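Local coordinates for oxidoreductase, NAD-binding/iron-sulfur cluster-binding protein (Nitratireductor pacificus pht-3B, PDB 6ZXU) that acts as a catabolic reductive dehalogenase, holding a cobalamin cofactor and two 4Fe-4S clusters that probably feed it electrons, at residues E548-F556 and A570-Y578; K329-K340 and R579-A587. All coordinates share one frame; numbering follows the deposited sequence.

How the contacts relate
Both contacts use helix 572-581, which gives most of its length, 572-578, to contact 1 and its last turn to contact 2; contact 1 lies nested within the long loop of chain that contact 2 closes. Their centres are about 15 Å apart. In contact 1 Ala-553 and Cys-575 are buried beside a cluster, with cysteine sulfurs on iron and one tyrosine ring, and the Lys-574 side is partly exposed. In contact 2 Phe-337 and Val-580 form the buried middle and Lys-329 is exposed; lysine and serine side chains, with three waters, bond to backbone carbonyls and a carboxylate around it. Cobalamin touches both, at Cys-575 and Arg-579 among others.

Contact 1: residues E548-F556 and A570-Y578; sequences ECPCNAISF and ADVEKCTKY. With SF4 (iron/sulfur cluster), chain E.
Asp-571 N gives its hydrogen to Ala-553 O in a nearly straight bond of 2.8 Å (169°), in the carbonyl plane and on a lone pair, which sets the start of helix 572-581 against the loop 548-556. Asp-571 is also the N-cap: OD1 accepts from Lys-574 N, while OD2 pairs with Arg-700. Packing is closest where Ala-553, Cys-549 and Cys-575 meet at the cluster. Cys-549 SG binds one iron (FE4) at 2.3 Å and Cys-575 SG another (FE1) at 2.3 Å; each sulfur is anti to its backbone N (chi1 170° and 174°), which carries it to the cluster. Cys-549 SG also accepts from the backbone N of Cys-551 and Ala-553, bonds that would be expected to draw charge off the thiolate. Ala-553 CB fills in at 4.0 Å from Cys-575 CB. Pro-550 CB sits over one face of the Tyr-578 ring, 3.9 Å from its centroid, a CH-pi contact, and the phenol OH bonds to Asp-441. Cys-551 SG lies obliquely beside that ring.

On the looser side, at Asn-552, one lysine chain carries the contact: Lys-574, bent, runs past Cys-551 O, and NZ meets Asn-552 O at 2.9 Å from above the carbonyl plane. An alanine here would probably leave Asn-552 O without this donor and open a gap beside Cys-551 O. In the 4Fe-4S dicluster domain the loop follows helix 544-548, with Ile-554 packed on that helix and on helix 590-594, while Val-572 and Thr-576 turn to Phe-317 of helix 317-323.

Contact 2: residues K329-K340 and R579-A587; sequences KAKQEKKRFPMK and RVTQMKGSA
Phe-337 lays its ring under Val-580, whose CG2 stands over one face, 4.0 Å from the centroid and 16° off the normal. Phe-337 CG lies between backbone N and carbonyl carbon (chi1 81°), directing the ring at the helix end; Pro-338 CD covers the opposite face, and Ala-587 CB meets the edge at 3.8 Å from CD2. The other valine methyl, CG1, rests on Ala-330 O and Glu-333 CB.

Polar groups surround this apolar middle. Ser-586 OG donates to Phe-337 O at 2.7 Å, in the carbonyl plane. Lys-340 NZ bonds to Gly-585 O at 2.9 Å, more weakly to Gln-582 O, and to a water that also donates to Val-580 O and Glu-333 OE1. That carboxylate oxygen takes Arg-336 NH1 as well. On the solvent side, the exposed Lys-329 crosses Thr-581 at about a right angle and reaches its O through another water.

The contact thus packs helix 328-333 and the turn after it against the end of helix 572-581, where Arg-579, its NE bonded to Cys-588 O, touches both cobalamin and the 4Fe-4S cluster. Helix 317-323 adds Phe-318 against Phe-337 and Val-580, and helix 445-469 backs Pro-338 and Ser-586.

Contact 1: residues E548-F556 and A570-Y578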
loop_
_atom_site.group_PDB
_atom_site.type_symbol
_atom_site.label_atom_id
_atom_site.label_comp_id
_atom_site.label_asym_id
_atom_site.label_seq_id
_atom_site.Cartn_x
_atom_site.Cartn_y
_atom_site.Cartn_z
ATOM N N GLU A 548 -12.970 -6.256 -18.259
ATOM C CA GLU A 548 -12.088 -7.239 -17.697
ATOM C C GLU A 548 -12.491 -7.783 -16.375
ATOM O O GLU A 548 -11.811 -8.622 -15.821
ATOM C CB GLU A 548 -10.683 -6.688 -17.634
ATOM C CG GLU A 548 -10.048 -6.360 -18.995
ATOM C CD GLU A 548 -9.868 -7.603 -19.921
ATOM O OE1 GLU A 548 -9.908 -8.776 -19.410
ATOM O OE2 GLU A 548 -9.751 -7.366 -21.112
ATOM N N CYS A 549 -13.573 -7.295 -15.811
ATOM C CA CYS A 549 -13.972 -7.707 -14.440
ATOM C C CYS A 549 -14.498 -9.161 -14.516
ATOM O O CYS A 549 -15.457 -9.363 -15.262
ATOM C CB CYS A 549 -15.129 -6.823 -13.861
ATOM S SG CYS A 549 -15.829 -7.452 -12.323
ATOM N N PRO A 550 -13.907 -10.115 -13.759
ATOM C CA PRO A 550 -14.366 -11.519 -13.823
ATOM C C PRO A 550 -15.834 -11.753 -13.503
ATOM O O PRO A 550 -16.386 -12.713 -13.995
ATOM C CB PRO A 550 -13.510 -12.231 -12.804
ATOM C CG PRO A 550 -12.315 -11.305 -12.596
ATOM C CD PRO A 550 -12.805 -9.938 -12.819
ATOM N N CYS A 551 -16.527 -10.842 -12.805
ATOM C CA CYS A 551 -17.936 -11.028 -12.499
ATOM C C CYS A 551 -18.846 -9.925 -12.983
ATOM O O CYS A 551 -19.934 -9.830 -12.508
ATOM C CB CYS A 551 -18.133 -11.250 -11.012
ATOM S SG CYS A 551 -17.720 -9.799 -10.058
ATOM N N ASN A 552 -18.421 -9.152 -13.969
ATOM C CA ASN A 552 -19.240 -8.115 -14.583
ATOM C C ASN A 552 -19.845 -7.123 -13.607
ATOM O O ASN A 552 -20.982 -6.695 -13.771
ATOM C CB ASN A 552 -20.337 -8.696 -15.464
ATOM C CG ASN A 552 -19.806 -9.759 -16.412
ATOM O OD1 ASN A 552 -18.794 -9.559 -17.146
ATOM N ND2 ASN A 552 -20.425 -10.933 -16.334
ATOM N N ALA A 553 -19.095 -6.783 -12.556
ATOM C CA ALA A 553 -19.636 -5.938 -11.506
ATOM C C ALA A 553 -19.503 -4.452 -11.874
ATOM O O ALA A 553 -20.184 -3.629 -11.308
ATOM C CB ALA A 553 -18.922 -6.223 -10.193
ATOM N N ILE A 554 -18.620 -4.074 -12.804
ATOM C CA ILE A 554 -18.378 -2.647 -13.117
ATOM C C ILE A 554 -19.372 -2.204 -14.176
ATOM O O ILE A 554 -19.562 -2.876 -15.178
ATOM C CB ILE A 554 -16.886 -2.430 -13.512
ATOM C CG1 ILE A 554 -16.017 -2.767 -12.312
ATOM C CG2 ILE A 554 -16.663 -1.044 -14.067
ATOM C CD1 ILE A 554 -14.549 -2.733 -12.582
ATOM N N SER A 555 -19.938 -1.014 -13.988
ATOM C CA SER A 555 -20.861 -0.432 -14.952
ATOM C C SER A 555 -20.262 -0.024 -16.294
ATOM O O SER A 555 -19.238 0.655 -16.367
ATOM C CB SER A 555 -21.582 0.754 -14.335
ATOM O OG SER A 555 -22.446 1.358 -15.297
ATOM N N PHE A 556 -20.885 -0.481 -17.367
ATOM C CA PHE A 556 -20.640 -0.060 -18.746
ATOM C C PHE A 556 -21.466 1.140 -19.125
ATOM O O PHE A 556 -21.352 1.624 -20.241
ATOM C CB PHE A 556 -21.005 -1.178 -19.743
ATOM C CG PHE A 556 -20.069 -2.326 -19.766
ATOM C CD1 PHE A 556 -20.266 -3.389 -18.991
ATOM C CD2 PHE A 556 -19.057 -2.359 -20.680
ATOM C CE1 PHE A 556 -19.402 -4.475 -19.049
ATOM C CE2 PHE A 556 -18.190 -3.428 -20.754
ATOM C CZ PHE A 556 -18.372 -4.502 -19.941
ATOM N N ALA A 570 -20.735 0.432 -9.171
ATOM C CA ALA A 570 -20.478 -0.949 -9.425
ATOM C C ALA A 570 -21.455 -1.792 -8.618
ATOM O O ALA A 570 -22.068 -1.322 -7.660
ATOM C CB ALA A 570 -19.090 -1.327 -9.040
ATOM N N ASP A 571 -21.574 -3.053 -8.983
ATOM C CA ASP A 571 -22.437 -4.017 -8.229
ATOM C C ASP A 571 -21.628 -4.634 -7.095
ATOM O O ASP A 571 -20.841 -5.543 -7.299
ATOM C CB ASP A 571 -22.976 -5.093 -9.150
ATOM C CG ASP A 571 -24.089 -5.910 -8.512
ATOM O OD1 ASP A 571 -23.977 -6.327 -7.336
ATOM O OD2 ASP A 571 -25.152 -6.107 -9.200
ATOM N N VAL A 572 -21.819 -4.111 -5.900
ATOM C CA VAL A 572 -21.007 -4.474 -4.791
ATOM C C VAL A 572 -21.313 -5.877 -4.287
ATOM O O VAL A 572 -20.464 -6.529 -3.673
ATOM C CB VAL A 572 -21.040 -3.425 -3.660
ATOM C CG1 VAL A 572 -20.565 -2.081 -4.172
ATOM C CG2 VAL A 572 -22.422 -3.292 -3.047
ATOM N N GLU A 573 -22.531 -6.343 -4.523
ATOM C CA GLU A 573 -22.860 -7.732 -4.177
ATOM C C GLU A 573 -22.091 -8.724 -5.053
ATOM O O GLU A 573 -21.521 -9.689 -4.524
ATOM C CB GLU A 573 -24.320 -7.949 -4.342
ATOM C CG GLU A 573 -24.737 -9.391 -4.077
ATOM C CD GLU A 573 -26.251 -9.542 -4.268
ATOM O OE1 GLU A 573 -26.986 -8.552 -4.629
ATOM O OE2 GLU A 573 -26.730 -10.666 -4.044
ATOM N N LYS A 574 -22.044 -8.492 -6.351
ATOM C CA LYS A 574 -21.291 -9.370 -7.260
ATOM C C LYS A 574 -19.790 -9.324 -6.985
ATOM O O LYS A 574 -19.143 -10.397 -6.814
ATOM C CB LYS A 574 -21.540 -9.034 -8.692
ATOM C CG LYS A 574 -22.935 -9.336 -9.155
ATOM C CD LYS A 574 -23.022 -9.555 -10.657
ATOM C CE LYS A 574 -22.821 -8.262 -11.371
ATOM N NZ LYS A 574 -23.152 -8.316 -12.829
ATOM N N CYS A 575 -19.235 -8.117 -6.789
ATOM C CA CYS A 575 -17.820 -8.023 -6.471
ATOM C C CYS A 575 -17.522 -8.668 -5.097
ATOM O O CYS A 575 -16.597 -9.527 -4.981
ATOM C CB CYS A 575 -17.319 -6.587 -6.548
ATOM S SG CYS A 575 -15.637 -6.431 -6.005
ATOM N N THR A 576 -18.318 -8.422 -4.080
ATOM C CA THR A 576 -18.059 -9.078 -2.801
ATOM C C THR A 576 -18.027 -10.606 -2.905
ATOM O O THR A 576 -17.121 -11.288 -2.394
ATOM C CB THR A 576 -19.118 -8.666 -1.714
ATOM O OG1 THR A 576 -19.077 -7.262 -1.564
ATOM C CG2 THR A 576 -18.759 -9.270 -0.373
ATOM N N LYS A 577 -19.032 -11.177 -3.583
ATOM C CA LYS A 577 -19.119 -12.623 -3.679
ATOM C C LYS A 577 -17.907 -13.179 -4.435
ATOM O O LYS A 577 -17.321 -14.190 -4.009
ATOM C CB LYS A 577 -20.406 -13.015 -4.388
ATOM C CG LYS A 577 -21.572 -12.981 -3.432
ATOM C CD LYS A 577 -22.913 -13.187 -4.151
ATOM C CE LYS A 577 -23.984 -13.601 -3.130
ATOM N NZ LYS A 577 -25.327 -13.215 -3.622
ATOM N N TYR A 578 -17.486 -12.543 -5.527
ATOM C CA TYR A 578 -16.306 -13.008 -6.238
ATOM C C TYR A 578 -15.048 -12.940 -5.358
ATOM O O TYR A 578 -14.338 -13.928 -5.197
ATOM C CB TYR A 578 -16.106 -12.270 -7.576
ATOM C CG TYR A 578 -14.974 -12.838 -8.390
ATOM C CD1 TYR A 578 -15.126 -14.022 -9.089
ATOM C CD2 TYR A 578 -13.720 -12.244 -8.400
ATOM C CE1 TYR A 578 -14.065 -14.589 -9.805
ATOM C CE2 TYR A 578 -12.678 -12.792 -9.127
ATOM C CZ TYR A 578 -12.855 -13.972 -9.844
ATOM O OH TYR A 578 -11.809 -14.521 -10.555
HETATM FE FE1 SF4 E . -14.308 -6.615 -7.832
HETATM FE FE2 SF4 E . -12.259 -7.954 -9.133
HETATM FE FE3 SF4 E . -12.569 -5.203 -9.498
HETATM FE FE4 SF4 E . -14.363 -6.989 -10.570
HETATM S S1 SF4 E . -12.218 -6.790 -11.039
HETATM S S2 SF4 E . -14.804 -5.089 -9.434
HETATM S S3 SF4 E . -14.377 -8.587 -8.956
HETATM S S4 SF4 E . -12.145 -6.271 -7.592
#

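Contact 2: residues K329-K340 and R579-A587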
loop_
_atom_site.group_PDB
_atom_site.type_symbol
_atom_site.label_atom_id
_atom_site.label_comp_id
_atom_site.label_asym_id
_atom_site.label_seq_id
_atom_site.Cartn_x
_atom_site.Cartn_y
_atom_site.Cartn_z
ATOM N N LYS A 329 -21.942 -19.630 1.923
ATOM C CA LYS A 329 -20.520 -19.736 1.446
ATOM C C LYS A 329 -19.717 -18.490 1.724
ATOM O O LYS A 329 -18.550 -18.549 2.262
ATOM C CB LYS A 329 -20.431 -20.082 -0.031
ATOM C CG LYS A 329 -19.027 -20.585 -0.383
ATOM C CD LYS A 329 -18.842 -20.872 -1.870
ATOM C CE LYS A 329 -19.097 -22.338 -2.325
ATOM N NZ LYS A 329 -18.607 -22.517 -3.744
ATOM N N ALA A 330 -20.352 -17.333 1.443
ATOM C CA ALA A 330 -19.701 -16.065 1.743
ATOM C C ALA A 330 -19.386 -15.902 3.251
ATOM O O ALA A 330 -18.306 -15.418 3.644
ATOM C CB ALA A 330 -20.564 -14.950 1.234
ATOM N N LYS A 331 -20.310 -16.330 4.095
ATOM C CA LYS A 331 -20.103 -16.322 5.539
ATOM C C LYS A 331 -18.914 -17.216 5.961
ATOM O O LYS A 331 -18.039 -16.805 6.749
ATOM C CB LYS A 331 -21.391 -16.752 6.214
ATOM C CG LYS A 331 -21.377 -16.588 7.703
ATOM C CD LYS A 331 -22.675 -17.160 8.265
ATOM C CE LYS A 331 -22.568 -17.252 9.791
ATOM N NZ LYS A 331 -23.863 -17.635 10.504
ATOM N N GLN A 332 -18.887 -18.421 5.431
ATOM C CA GLN A 332 -17.836 -19.400 5.771
ATOM C C GLN A 332 -16.458 -18.865 5.340
ATOM O O GLN A 332 -15.463 -19.101 6.057
ATOM C CB GLN A 332 -18.048 -20.798 5.091
ATOM N N GLU A 333 -16.405 -18.158 4.197
ATOM C CA GLU A 333 -15.114 -17.747 3.624
ATOM C C GLU A 333 -14.644 -16.383 4.022
ATOM O O GLU A 333 -13.474 -16.046 3.779
ATOM C CB GLU A 333 -15.141 -17.856 2.131
ATOM C CG GLU A 333 -15.050 -19.313 1.665
ATOM C CD GLU A 333 -13.651 -20.022 1.999
ATOM O OE1 GLU A 333 -12.522 -19.522 1.638
ATOM O OE2 GLU A 333 -13.685 -21.093 2.690
ATOM N N LYS A 334 -15.469 -15.654 4.790
ATOM C CA LYS A 334 -15.219 -14.263 5.106
ATOM C C LYS A 334 -13.888 -14.069 5.800
ATOM O O LYS A 334 -13.148 -13.127 5.436
ATOM C CB LYS A 334 -16.360 -13.645 5.918
ATOM C CG LYS A 334 -16.047 -12.394 6.813
ATOM C CD LYS A 334 -15.607 -11.246 6.095
ATOM C CE LYS A 334 -15.518 -9.940 6.925
ATOM N NZ LYS A 334 -14.714 -9.910 8.159
ATOM N N LYS A 335 -13.569 -14.865 6.824
ATOM C CA LYS A 335 -12.310 -14.588 7.604
ATOM C C LYS A 335 -11.080 -15.057 6.796
ATOM O O LYS A 335 -9.985 -14.521 6.930
ATOM C CB LYS A 335 -12.264 -15.310 8.976
ATOM N N ARG A 336 -11.288 -16.022 5.928
ATOM C CA ARG A 336 -10.146 -16.711 5.298
ATOM C C ARG A 336 -9.681 -16.076 4.000
ATOM O O ARG A 336 -8.511 -16.205 3.622
ATOM C CB ARG A 336 -10.625 -18.115 4.976
ATOM C CG ARG A 336 -9.574 -19.004 4.540
ATOM C CD ARG A 336 -10.123 -20.341 4.075
ATOM N NE ARG A 336 -8.971 -20.912 3.380
ATOM C CZ ARG A 336 -8.981 -21.283 2.108
ATOM N NH1 ARG A 336 -10.104 -21.165 1.377
ATOM N NH2 ARG A 336 -7.891 -21.872 1.581
ATOM N N PHE A 337 -10.594 -15.463 3.255
ATOM C CA PHE A 337 -10.354 -15.194 1.833
ATOM C C PHE A 337 -9.100 -14.342 1.509
ATOM O O PHE A 337 -8.444 -14.606 0.508
ATOM C CB PHE A 337 -11.581 -14.640 1.135
ATOM C CG PHE A 337 -11.778 -13.158 1.344
ATOM C CD1 PHE A 337 -12.421 -12.706 2.440
ATOM C CD2 PHE A 337 -11.288 -12.247 0.417
ATOM C CE1 PHE A 337 -12.632 -11.350 2.669
ATOM C CE2 PHE A 337 -11.482 -10.892 0.628
ATOM C CZ PHE A 337 -12.120 -10.446 1.766
ATOM N N PRO A 338 -8.714 -13.415 2.388
ATOM C CA PRO A 338 -7.498 -12.705 2.086
ATOM C C PRO A 338 -6.244 -13.261 2.751
ATOM O O PRO A 338 -5.152 -12.649 2.649
ATOM C CB PRO A 338 -7.780 -11.288 2.677
ATOM C CG PRO A 338 -8.623 -11.572 3.899
ATOM C CD PRO A 338 -9.346 -12.884 3.622
ATOM N N MET A 339 -6.395 -14.402 3.405
ATOM C CA MET A 339 -5.303 -14.982 4.206
ATOM C C MET A 339 -4.971 -16.412 3.790
ATOM O O MET A 339 -4.493 -17.197 4.573
ATOM C CB MET A 339 -5.707 -14.961 5.683
ATOM C CG MET A 339 -5.656 -13.541 6.261
ATOM S SD MET A 339 -3.995 -12.979 6.417
ATOM C CE MET A 339 -4.062 -11.175 6.255
ATOM N N LYS A 340 -5.192 -16.712 2.536
ATOM C CA LYS A 340 -4.911 -17.999 2.016
ATOM C C LYS A 340 -3.430 -18.181 1.680
ATOM O O LYS A 340 -2.943 -19.282 1.675
ATOM C CB LYS A 340 -5.722 -18.229 0.743
ATOM C CG LYS A 340 -7.193 -18.028 0.894
ATOM C CD LYS A 340 -7.863 -18.547 -0.403
ATOM C CE LYS A 340 -9.038 -17.741 -0.847
ATOM N NZ LYS A 340 -9.792 -18.340 -1.986
ATOM N N ARG A 579 -14.783 -11.816 -4.755
ATOM C CA ARG A 579 -13.585 -11.687 -3.965
ATOM C C ARG A 579 -13.535 -12.661 -2.761
ATOM O O ARG A 579 -12.492 -13.261 -2.482
ATOM C CB ARG A 579 -13.435 -10.245 -3.473
ATOM C CG ARG A 579 -13.249 -9.222 -4.559
ATOM C CD ARG A 579 -12.846 -7.813 -4.068
ATOM N NE ARG A 579 -11.490 -7.795 -3.608
ATOM C CZ ARG A 579 -11.058 -7.230 -2.525
ATOM N NH1 ARG A 579 -9.773 -7.249 -2.250
ATOM N NH2 ARG A 579 -11.881 -6.573 -1.759
ATOM N N VAL A 580 -14.656 -12.804 -2.034
ATOM C CA VAL A 580 -14.713 -13.629 -0.828
ATOM C C VAL A 580 -14.633 -15.122 -1.191
ATOM O O VAL A 580 -13.982 -15.893 -0.505
ATOM C CB VAL A 580 -15.969 -13.342 -0.021
ATOM C CG1 VAL A 580 -16.195 -14.338 1.101
ATOM C CG2 VAL A 580 -15.831 -11.914 0.582
ATOM N N THR A 581 -15.323 -15.497 -2.255
ATOM C CA THR A 581 -15.544 -16.917 -2.547
ATOM C C THR A 581 -14.825 -17.545 -3.765
ATOM O O THR A 581 -14.833 -18.740 -3.893
ATOM C CB THR A 581 -17.050 -17.298 -2.684
ATOM O OG1 THR A 581 -17.532 -16.871 -3.929
ATOM C CG2 THR A 581 -17.920 -16.723 -1.587
ATOM N N GLN A 582 -14.239 -16.800 -4.683
ATOM C CA GLN A 582 -13.560 -17.457 -5.778
ATOM C C GLN A 582 -12.332 -18.245 -5.292
ATOM O O GLN A 582 -11.648 -17.846 -4.326
ATOM C CB GLN A 582 -13.224 -16.481 -6.892
ATOM C CG GLN A 582 -12.109 -15.458 -6.591
ATOM C CD GLN A 582 -10.760 -15.939 -7.094
ATOM O OE1 GLN A 582 -10.669 -16.950 -7.780
ATOM N NE2 GLN A 582 -9.733 -15.184 -6.813
ATOM N N MET A 583 -12.086 -19.399 -5.920
ATOM C CA MET A 583 -11.200 -20.396 -5.382
ATOM C C MET A 583 -9.892 -20.586 -6.172
ATOM O O MET A 583 -9.089 -21.433 -5.795
ATOM C CB MET A 583 -11.913 -21.762 -5.351
ATOM C CG MET A 583 -13.145 -21.774 -4.476
ATOM S SD MET A 583 -14.086 -23.371 -4.546
ATOM C CE MET A 583 -14.872 -23.276 -6.207
ATOM N N LYS A 584 -9.683 -19.793 -7.228
ATOM C CA LYS A 584 -8.479 -19.865 -8.022
ATOM C C LYS A 584 -7.511 -18.700 -7.728
ATOM O O LYS A 584 -6.656 -18.347 -8.526
ATOM C CB LYS A 584 -8.800 -20.034 -9.466
ATOM C CG LYS A 584 -9.850 -21.108 -9.760
ATOM C CD LYS A 584 -9.678 -21.861 -11.034
ATOM C CE LYS A 584 -9.823 -21.047 -12.257
ATOM N NZ LYS A 584 -9.115 -21.646 -13.455
ATOM N N GLY A 585 -7.659 -18.137 -6.578
ATOM C CA GLY A 585 -6.752 -17.146 -6.071
ATOM C C GLY A 585 -7.201 -16.653 -4.713
ATOM O O GLY A 585 -8.181 -17.148 -4.123
ATOM N N SER A 586 -6.546 -15.589 -4.232
ATOM C CA SER A 586 -6.924 -14.941 -2.966
ATOM C C SER A 586 -7.467 -13.507 -3.206
ATOM O O SER A 586 -6.703 -12.596 -3.427
ATOM C CB SER A 586 -5.703 -14.875 -2.093
ATOM O OG SER A 586 -6.092 -14.663 -0.785
ATOM N N ALA A 587 -8.777 -13.374 -3.224
ATOM C CA ALA A 587 -9.505 -12.087 -3.484
ATOM C C ALA A 587 -9.252 -11.617 -4.913
ATOM O O ALA A 587 -9.067 -12.430 -5.800
ATOM C CB ALA A 587 -9.125 -11.065 -2.443
HETATM O O HOH W 1 -16.774 -20.880 -4.633
HETATM O O HOH W 2 -12.251 -18.003 -0.445
HETATM O O HOH W 3 -3.705 -14.337 0.859
#